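Local coordinates for uncharacterized protein (Clostridium leptum, PDB 4PW1) that is of unknown function, an orphan with a nine-stranded antiparallel beta sheet surrounded by alpha-helices, at residues E137-D142 with T203-V208; I71-S76 with V98-D103. One frame throughout, in Å; residues are numbered along the deposited sequence.

Overall arrangement
Both contacts are mainly side-chain packing, each built round one phenylalanine, and they lie on opposite sides of the chain's centre, with their centres 28 Å apart and their nearest atoms about 11 Å apart. Interaction 2 comes first in the chain and joins 71-76, which runs into strand 74-76, to 98-103 of strand 95-103, with strand 80-89 lying between the two strands. Interaction 1 packs the C-terminal end of helix 122-141 against helix 198-210, which rests on strands 233-239 and 244-251 in the other half of the same sheet. No active site is known; a glycerol, probably from the crystallisation liquor, lies about 4 Å from the side chain of Leu102 in interaction 2.

Interaction 1: residues E137-D142 with T203-V208; sequences EKFLSD and TIWELV
Phe139 and Trp205 both hold CG opposite the backbone N (chi1 180° for Trp205), and these torsions carry the two rings off their helices into the gap between them. The phenyl ring meets the indole with its edge: CZ of Phe139 lies 3.7 Å from CD1 of Trp205, and CE1 of Phe139 is at the same 3.7 Å from NE1 of Trp205. It is an offset edge-to-face pair, the phenyl edge turned toward the pyrrole face, with ring planes at 83° and the centroids of the Phe139 ring and the five-membered ring of Trp205 5.3 Å apart.

The phenyl ring also meets Val208, one turn along from Trp205, at CE2 and CD2 instead of CZ and CE1. CG1 of Val208 reaches CE2 of Phe139 at 3.6 Å and CD2 of Phe139 at 3.8 Å, approaching the ring at a slant. Leu140 adds a smaller touch, its CD2 3.8 Å from the carbonyl O of Val208. The axes of the two helical segments stay 11.4 Å apart and cross at -108°, a spacing bridged by the large aromatic side chains.

Behind the contact, Phe178 of helix 173-190 meets the Phe139 ring and also touches Val208, while Met234 and Leu236 lie against Val208 from strand 233-239. Trp205 NE1 gives its hydrogen bond to Pro143 O, just past the end of helix 122-141, which should limit the indole's rotation.

No hydrogen bond joins 137-142 to 203-208, so between these two segments the cohesion is dispersion and the weak electrostatics of a C-H edge against a pi face, while polar links close by are made by Trp136 NE1 to Val208 O and by the indole to Pro143.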
loop_
_atom_site.group_PDB
_atom_site.type_symbol
_atom_site.label_atom_id
_atom_site.label_comp_id
_atom_site.label_asym_id
_atom_site.label_seq_id
_atom_site.Cartn_x
_atom_site.Cartn_y
_atom_site.Cartn_z
ATOM N N GLU B 137 20.246 -0.557 16.555
ATOM C CA GLU B 137 20.870 -1.355 17.602
ATOM C C GLU B 137 21.514 -0.448 18.631
ATOM O O GLU B 137 21.442 -0.732 19.821
ATOM C CB GLU B 137 21.863 -2.366 17.018
ATOM C CG GLU B 137 21.117 -3.505 16.346
ATOM C CD GLU B 137 21.993 -4.404 15.510
ATOM O OE1 GLU B 137 23.191 -4.559 15.832
ATOM O OE2 GLU B 137 21.479 -4.947 14.513
ATOM N N LYS B 138 22.121 0.643 18.181
ATOM C CA LYS B 138 22.690 1.604 19.116
ATOM C C LYS B 138 21.556 2.199 19.982
ATOM O O LYS B 138 21.676 2.288 21.193
ATOM C CB LYS B 138 23.465 2.695 18.375
ATOM C CG LYS B 138 24.080 3.756 19.284
ATOM C CD LYS B 138 24.927 3.141 20.411
ATOM C CE LYS B 138 25.752 4.181 21.156
ATOM N NZ LYS B 138 24.890 5.258 21.722
ATOM N N PHE B 139 20.453 2.584 19.346
ATOM C CA PHE B 139 19.302 3.070 20.082
ATOM C C PHE B 139 18.812 2.049 21.110
ATOM O O PHE B 139 18.575 2.417 22.271
ATOM C CB PHE B 139 18.172 3.492 19.138
ATOM C CG PHE B 139 16.863 3.771 19.831
ATOM C CD1 PHE B 139 16.631 4.994 20.437
ATOM C CD2 PHE B 139 15.875 2.823 19.869
ATOM C CE1 PHE B 139 15.434 5.260 21.082
ATOM C CE2 PHE B 139 14.674 3.081 20.496
ATOM C CZ PHE B 139 14.449 4.304 21.111
ATOM N N LEU B 140 18.665 0.789 20.707
ATOM C CA LEU B 140 18.210 -0.228 21.651
ATOM C C LEU B 140 19.145 -0.372 22.852
ATOM O O LEU B 140 18.680 -0.585 23.972
ATOM C CB LEU B 140 18.045 -1.595 21.012
ATOM C CG LEU B 140 17.022 -1.749 19.897
ATOM C CD1 LEU B 140 17.126 -3.167 19.330
ATOM C CD2 LEU B 140 15.606 -1.435 20.356
ATOM N N SER B 141 20.446 -0.222 22.641
ATOM C CA SER B 141 21.392 -0.309 23.758
ATOM C C SER B 141 21.387 0.959 24.619
ATOM O O SER B 141 21.789 0.904 25.769
ATOM C CB SER B 141 22.830 -0.562 23.258
ATOM O OG SER B 141 23.373 0.654 22.738
ATOM N N ASP B 142 20.967 2.094 24.064
ATOM C CA ASP B 142 20.991 3.355 24.798
ATOM C C ASP B 142 19.850 4.266 24.350
ATOM O O ASP B 142 20.048 5.233 23.589
ATOM C CB ASP B 142 22.341 4.024 24.610
ATOM C CG ASP B 142 22.534 5.241 25.515
ATOM O OD1 ASP B 142 21.687 5.509 26.413
ATOM O OD2 ASP B 142 23.525 5.956 25.308
ATOM N N THR B 203 4.750 7.052 22.783
ATOM C CA THR B 203 4.334 5.929 21.944
ATOM C C THR B 203 5.331 5.697 20.802
ATOM O O THR B 203 5.691 4.573 20.498
ATOM C CB THR B 203 2.945 6.179 21.349
ATOM O OG1 THR B 203 2.017 6.277 22.407
ATOM C CG2 THR B 203 2.497 5.039 20.416
ATOM N N ILE B 204 5.800 6.771 20.202
ATOM C CA ILE B 204 6.741 6.651 19.105
ATOM C C ILE B 204 8.036 5.992 19.587
ATOM O O ILE B 204 8.554 5.043 18.970
ATOM C CB ILE B 204 7.003 8.052 18.473
ATOM C CG1 ILE B 204 5.727 8.563 17.788
ATOM C CG2 ILE B 204 8.113 7.984 17.467
ATOM C CD1 ILE B 204 5.772 10.054 17.485
ATOM N N TRP B 205 8.548 6.485 20.712
ATOM C CA TRP B 205 9.748 5.936 21.284
ATOM C C TRP B 205 9.587 4.475 21.647
ATOM O O TRP B 205 10.455 3.637 21.326
ATOM C CB TRP B 205 10.093 6.790 22.501
ATOM C CG TRP B 205 11.269 6.436 23.266
ATOM C CD1 TRP B 205 12.565 6.804 23.008
ATOM C CD2 TRP B 205 11.297 5.647 24.442
ATOM N NE1 TRP B 205 13.395 6.315 23.998
ATOM C CE2 TRP B 205 12.639 5.594 24.883
ATOM C CE3 TRP B 205 10.313 5.020 25.217
ATOM C CZ2 TRP B 205 13.000 4.947 26.067
ATOM C CZ3 TRP B 205 10.694 4.318 26.358
ATOM C CH2 TRP B 205 12.018 4.294 26.770
ATOM N N GLU B 206 8.485 4.159 22.329
ATOM C CA GLU B 206 8.245 2.807 22.788
ATOM C C GLU B 206 8.098 1.804 21.612
ATOM O O GLU B 206 8.558 0.664 21.700
ATOM C CB GLU B 206 7.002 2.727 23.669
ATOM C CG GLU B 206 6.786 1.360 24.303
ATOM C CD GLU B 206 5.445 1.252 24.985
ATOM O OE1 GLU B 206 4.475 1.282 24.213
ATOM O OE2 GLU B 206 5.342 1.171 26.261
ATOM N N LEU B 207 7.450 2.213 20.538
ATOM C CA LEU B 207 7.357 1.327 19.397
ATOM C C LEU B 207 8.711 0.976 18.823
ATOM O O LEU B 207 8.999 -0.219 18.566
ATOM C CB LEU B 207 6.554 1.951 18.295
ATOM C CG LEU B 207 5.069 1.862 18.550
ATOM C CD1 LEU B 207 4.383 2.822 17.592
ATOM C CD2 LEU B 207 4.587 0.431 18.412
ATOM N N VAL B 208 9.575 1.972 18.674
ATOM C CA VAL B 208 10.891 1.685 18.131
ATOM C C VAL B 208 11.689 0.804 19.106
ATOM O O VAL B 208 12.492 -0.060 18.706
ATOM C CB VAL B 208 11.647 2.975 17.780
ATOM C CG1 VAL B 208 13.055 2.672 17.290
ATOM C CG2 VAL B 208 10.909 3.710 16.714
#

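Interaction 2: residues I71-S76 with V98-D103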
loop_
_atom_site.group_PDB
_atom_site.type_symbol
_atom_site.label_atom_id
_atom_site.label_comp_id
_atom_site.label_asym_id
_atom_site.label_seq_id
_atom_site.Cartn_x
_atom_site.Cartn_y
_atom_site.Cartn_z
ATOM N N ILE B 71 -0.223 27.260 4.137
ATOM C CA ILE B 71 -0.719 26.145 4.939
ATOM C C ILE B 71 -2.259 26.101 4.929
ATOM O O ILE B 71 -2.903 26.698 5.764
ATOM C CB ILE B 71 -0.197 26.252 6.371
ATOM C CG1 ILE B 71 1.337 26.150 6.330
ATOM C CG2 ILE B 71 -0.757 25.150 7.248
ATOM C CD1 ILE B 71 2.007 26.495 7.661
ATOM N N LYS B 72 -2.818 25.295 4.038
ATOM C CA LYS B 72 -4.252 25.177 3.863
ATOM C C LYS B 72 -4.772 23.777 4.157
ATOM O O LYS B 72 -4.903 22.898 3.259
ATOM C CB LYS B 72 -4.618 25.628 2.458
ATOM C CG LYS B 72 -4.347 27.116 2.232
ATOM C CD LYS B 72 -4.982 27.574 0.926
ATOM C CE LYS B 72 -4.073 27.268 -0.244
ATOM N NZ LYS B 72 -2.921 28.213 -0.291
ATOM N N PHE B 73 -5.052 23.550 5.433
ATOM C CA PHE B 73 -5.637 22.292 5.867
ATOM C C PHE B 73 -7.043 22.108 5.348
ATOM O O PHE B 73 -7.790 23.086 5.147
ATOM C CB PHE B 73 -5.605 22.144 7.388
ATOM C CG PHE B 73 -4.271 21.700 7.920
ATOM C CD1 PHE B 73 -3.274 22.609 8.209
ATOM C CD2 PHE B 73 -3.991 20.329 8.078
ATOM C CE1 PHE B 73 -2.042 22.182 8.702
ATOM C CE2 PHE B 73 -2.789 19.904 8.591
ATOM C CZ PHE B 73 -1.803 20.835 8.899
ATOM N N ARG B 74 -7.372 20.840 5.070
ATOM C CA ARG B 74 -8.698 20.437 4.625
ATOM C C ARG B 74 -9.266 19.473 5.633
ATOM O O ARG B 74 -8.579 18.539 6.078
ATOM C CB ARG B 74 -8.648 19.818 3.231
ATOM C CG ARG B 74 -8.179 20.806 2.180
ATOM C CD ARG B 74 -8.523 20.394 0.758
ATOM N NE ARG B 74 -7.756 19.236 0.363
ATOM C CZ ARG B 74 -6.733 19.239 -0.490
ATOM N NH1 ARG B 74 -6.320 20.350 -1.094
ATOM N NH2 ARG B 74 -6.123 18.096 -0.755
ATOM N N TYR B 75 -10.500 19.760 6.039
ATOM C CA TYR B 75 -11.164 19.096 7.132
ATOM C C TYR B 75 -12.054 17.998 6.624
ATOM O O TYR B 75 -12.797 18.158 5.629
ATOM C CB TYR B 75 -12.021 20.136 7.897
ATOM C CG TYR B 75 -12.966 19.481 8.850
ATOM C CD1 TYR B 75 -12.527 19.035 10.086
ATOM C CD2 TYR B 75 -14.277 19.246 8.502
ATOM C CE1 TYR B 75 -13.385 18.394 10.968
ATOM C CE2 TYR B 75 -15.129 18.591 9.359
ATOM C CZ TYR B 75 -14.661 18.163 10.603
ATOM O OH TYR B 75 -15.520 17.546 11.454
ATOM N N SER B 76 -12.002 16.886 7.330
ATOM C CA SER B 76 -12.867 15.735 7.062
ATOM C C SER B 76 -13.815 15.495 8.203
ATOM O O SER B 76 -13.402 15.519 9.351
ATOM C CB SER B 76 -12.001 14.467 6.942
ATOM O OG SER B 76 -12.773 13.286 7.076
ATOM N N VAL B 98 5.380 18.989 1.281
ATOM C CA VAL B 98 5.054 18.695 2.648
ATOM C C VAL B 98 3.640 18.120 2.726
ATOM O O VAL B 98 2.693 18.705 2.181
ATOM C CB VAL B 98 5.072 19.939 3.509
ATOM C CG1 VAL B 98 4.676 19.622 4.952
ATOM C CG2 VAL B 98 6.427 20.583 3.455
ATOM N N ASN B 99 3.513 17.013 3.440
ATOM C CA ASN B 99 2.234 16.400 3.744
ATOM C C ASN B 99 2.104 16.251 5.250
ATOM O O ASN B 99 3.068 15.866 5.929
ATOM C CB ASN B 99 2.117 15.039 3.068
ATOM C CG ASN B 99 1.803 15.178 1.603
ATOM O OD1 ASN B 99 0.647 15.335 1.226
ATOM N ND2 ASN B 99 2.835 15.284 0.791
HETATM N N MSE B 100 0.917 16.546 5.777
HETATM C CA MSE B 100 0.657 16.369 7.181
HETATM C C MSE B 100 -0.745 15.997 7.428
HETATM O O MSE B 100 -1.616 16.270 6.630
HETATM C CB MSE B 100 0.867 17.676 8.006
HETATM C CG MSE B 100 2.248 18.198 7.831
HETATM SE SE MSE B 100 2.551 19.840 9.018
HETATM C CE MSE B 100 1.950 19.164 10.534
ATOM N N ALA B 101 -0.978 15.369 8.568
ATOM C CA ALA B 101 -2.344 15.084 8.989
ATOM C C ALA B 101 -2.431 15.038 10.491
ATOM O O ALA B 101 -1.506 14.568 11.165
ATOM C CB ALA B 101 -2.834 13.782 8.426
ATOM N N LEU B 102 -3.590 15.450 10.979
ATOM C CA LEU B 102 -3.949 15.324 12.376
ATOM C C LEU B 102 -5.247 14.566 12.516
ATOM O O LEU B 102 -6.173 14.744 11.715
ATOM C CB LEU B 102 -4.116 16.718 13.012
ATOM C CG LEU B 102 -2.790 17.476 13.165
ATOM C CD1 LEU B 102 -2.505 18.299 11.932
ATOM C CD2 LEU B 102 -2.884 18.372 14.383
ATOM N N ASP B 103 -5.287 13.735 13.554
ATOM C CA ASP B 103 -6.476 13.020 13.969
ATOM C C ASP B 103 -6.758 13.382 15.440
ATOM O O ASP B 103 -6.076 14.221 16.001
ATOM C CB ASP B 103 -6.297 11.521 13.689
ATOM C CG ASP B 103 -5.310 10.799 14.633
ATOM O OD1 ASP B 103 -4.795 11.386 15.595
ATOM O OD2 ASP B 103 -5.047 9.589 14.393
#
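Phe73 reaches across to strand 95-103 with the far end of its ring, and the close part of the contact is where that end meets Leu102. CE2 of Phe73 lies 3.7 Å from CD1 of Leu102 and CZ of Phe73 4.0 Å from the same methyl, the two side chains crossing at about a right angle. With CG of Phe73 beside the backbone N and opposite the carbonyl carbon (chi1 -80°), the ring leans over the strand although the Phe73 backbone stands well back, the CA atoms of Phe73 and Ala101 being 8.5 Å apart.

Selenomethionine Met100, two residues before Leu102 and on the same face of the strand, is met more loosely, its CB 4.2 Å from CZ of Phe73. Ile46 and Ala50 of helix 44-58 also pack on the phenyl ring, and Ala50 touches Met100 too; Leu102 is touched by Tyr196, and Phe73, Met100 and Leu102 are all buried. Toward solvent the contact gives out: Lys72, next to Phe73, is exposed, and Asp103, next to Leu102, is partly exposed, its O bonded to a glycerol probably left from crystallisation.

No backbone bond links 71-76 with 98-103, because strand 80-89 runs between them: Arg74 pairs with Phe82 and Val98 with Met86. Here Phe73 packs on strand 95-103, next but one to strand 74-76, under helix 44-58, in an unusual fold: a nine-stranded antiparallel sheet surrounded by helices.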